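Local coordinates for protein P35 antigen (PDB 4ALY) that is an outer surface lipoprotein of the Lyme disease agent Borrelia burgdorferi, critical for ensuring infection after a tick bite, at residues R96-D101 / M134-L139. Numbering follows the deposited sequence.
Sequences RGEPND and MLYTSL
Tyr136 of helix 129-137 meets Glu98 of the loop 96-101, and this pair carries nearly all of the contact. The Tyr136 hydroxyl gives a short hydrogen bond to the carboxylate, 2.6 Å from OH to Glu98 OE1. The acceptor is approached nearly in line with its C-O bond. Glu98 OE1 lies at the edge of the ring, close to its plane, and is 3.3 Å from Tyr136 CE2. Carboxylate and ring planes stand almost perpendicular, 89° apart. Glu98 CB points toward the helix, and with CG between the backbone N and the carbonyl carbon (chi1 68°) the extended chain beyond carries OE1 to the hydroxyl. Glu98 CB passes 4.1 Å from Tyr136 CE2. The two side chains cross at about a right angle. The second carboxylate oxygen, OE2, forms a salt bridge with Arg132, one turn back on the tyrosine's helix. The carboxylate is thus held through both oxygens, which probably favours its charged form. Beyond Tyr136, Ser138 OG bonds back to Leu135 O at 2.7 Å. Gly97, with positive phi, leads the chain out of helix 70-95. Within the helical BbCRASP-1-type domain, the contact joins the loop between helices 70-95 and 106-110 to helix 129-137. Phe103 packs edge-to-face with the Tyr136 ring, and Phe110 of helix 106-110 and Ile146 of helix 143-157 also touch that side chain.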
loop_
_atom_site.group_PDB
_atom_site.type_symbol
_atom_site.label_atom_id
_atom_site.label_comp_id
_atom_site.label_asym_id
_atom_site.label_seq_id
_atom_site.Cartn_x
_atom_site.Cartn_y
_atom_site.Cartn_z
ATOM N N ARG A 96 3.041 9.407 14.221
ATOM C CA ARG A 96 4.134 10.168 13.616
ATOM C C ARG A 96 3.764 11.485 12.967
ATOM O O ARG A 96 4.611 12.387 12.903
ATOM C CB ARG A 96 4.958 9.292 12.665
ATOM C CG ARG A 96 5.649 8.115 13.371
ATOM C CD ARG A 96 6.262 7.173 12.348
ATOM N NE ARG A 96 6.750 5.902 12.906
ATOM C CZ ARG A 96 7.844 5.738 13.667
ATOM N NH1 ARG A 96 8.621 6.757 14.024
ATOM N NH2 ARG A 96 8.169 4.536 14.083
ATOM N N GLY A 97 2.483 11.648 12.592
ATOM C CA GLY A 97 1.983 12.841 11.880
ATOM C C GLY A 97 2.746 12.983 10.587
ATOM O O GLY A 97 3.206 12.007 10.035
ATOM N N GLU A 98 3.040 14.207 10.195
ATOM C CA GLU A 98 3.699 14.452 8.918
ATOM C C GLU A 98 3.887 15.928 8.979
ATOM O O GLU A 98 3.171 16.594 9.730
ATOM C CB GLU A 98 2.746 14.060 7.722
ATOM C CG GLU A 98 1.498 14.947 7.535
ATOM C CD GLU A 98 0.377 14.304 6.687
ATOM O OE1 GLU A 98 0.591 13.818 5.528
ATOM O OE2 GLU A 98 -0.755 14.298 7.194
ATOM N N PRO A 99 4.774 16.464 8.163
ATOM C CA PRO A 99 5.014 17.884 8.009
ATOM C C PRO A 99 3.851 18.545 7.258
ATOM O O PRO A 99 3.044 17.819 6.684
ATOM C CB PRO A 99 6.187 17.899 7.049
ATOM C CG PRO A 99 6.793 16.559 7.183
ATOM C CD PRO A 99 5.584 15.720 7.195
ATOM N N ASN A 100 3.780 19.878 7.245
ATOM C CA ASN A 100 2.724 20.562 6.487
ATOM C C ASN A 100 2.963 20.268 5.031
ATOM O O ASN A 100 2.036 20.229 4.273
ATOM C CB ASN A 100 2.780 22.102 6.625
ATOM C CG ASN A 100 2.549 22.561 8.060
ATOM O OD1 ASN A 100 1.810 21.910 8.800
ATOM N ND2 ASN A 100 3.202 23.698 8.473
ATOM N N ASP A 101 4.231 20.118 4.654
ATOM C CA ASP A 101 4.553 19.840 3.288
ATOM C C ASP A 101 4.348 18.343 2.881
ATOM O O ASP A 101 4.700 17.955 1.776
ATOM C CB ASP A 101 5.899 20.454 2.892
ATOM C CG ASP A 101 7.121 19.542 3.185
ATOM O OD1 ASP A 101 7.048 18.539 3.952
ATOM O OD2 ASP A 101 8.207 19.920 2.655
ATOM N N MET A 134 -1.522 5.616 5.493
ATOM C CA MET A 134 -1.450 4.224 4.942
ATOM C C MET A 134 -0.469 4.238 3.775
ATOM O O MET A 134 0.341 3.366 3.627
ATOM C CB MET A 134 -2.824 3.743 4.506
ATOM C CG MET A 134 -3.476 2.718 5.423
ATOM S SD MET A 134 -5.260 2.789 5.257
ATOM C CE MET A 134 -5.848 2.039 6.787
ATOM N N LEU A 135 -0.489 5.276 2.962
ATOM C CA LEU A 135 0.478 5.325 1.910
ATOM C C LEU A 135 1.940 5.337 2.487
ATOM O O LEU A 135 2.833 4.675 1.940
ATOM C CB LEU A 135 0.234 6.568 1.084
ATOM C CG LEU A 135 1.231 6.833 -0.030
ATOM C CD1 LEU A 135 1.264 5.670 -1.056
ATOM C CD2 LEU A 135 0.808 8.181 -0.672
ATOM N N TYR A 136 2.176 6.097 3.574
ATOM C CA TYR A 136 3.537 6.238 4.117
ATOM C C TYR A 136 3.972 4.901 4.731
ATOM O O TYR A 136 5.104 4.461 4.543
ATOM C CB TYR A 136 3.594 7.345 5.190
ATOM C CG TYR A 136 3.156 8.741 4.782
ATOM C CD1 TYR A 136 3.371 9.233 3.488
ATOM C CD2 TYR A 136 2.519 9.578 5.694
ATOM C CE1 TYR A 136 3.006 10.524 3.128
ATOM C CE2 TYR A 136 2.098 10.849 5.339
ATOM C CZ TYR A 136 2.381 11.331 4.043
ATOM O OH TYR A 136 1.999 12.625 3.675
ATOM N N THR A 137 3.063 4.266 5.464
ATOM C CA THR A 137 3.260 2.952 5.995
ATOM C C THR A 137 3.574 1.933 4.888
ATOM O O THR A 137 4.363 1.001 5.137
ATOM C CB THR A 137 2.015 2.535 6.784
ATOM O OG1 THR A 137 1.825 3.482 7.834
ATOM C CG2 THR A 137 2.152 1.194 7.413
ATOM N N SER A 138 3.061 2.156 3.667
ATOM C CA SER A 138 3.228 1.170 2.600
ATOM C C SER A 138 4.655 1.167 2.153
ATOM O O SER A 138 5.121 0.267 1.435
ATOM C CB SER A 138 2.253 1.432 1.434
ATOM O OG SER A 138 2.733 2.412 0.524
ATOM N N LEU A 139 5.350 2.219 2.538
ATOM C CA LEU A 139 6.774 2.341 2.222
ATOM C C LEU A 139 7.520 2.212 3.586
ATOM O O LEU A 139 8.575 2.854 3.798
ATOM C CB LEU A 139 7.030 3.720 1.517
ATOM C CG LEU A 139 6.597 3.871 0.048
ATOM C CD1 LEU A 139 6.344 5.308 -0.524
ATOM C CD2 LEU A 139 7.575 3.078 -0.804
#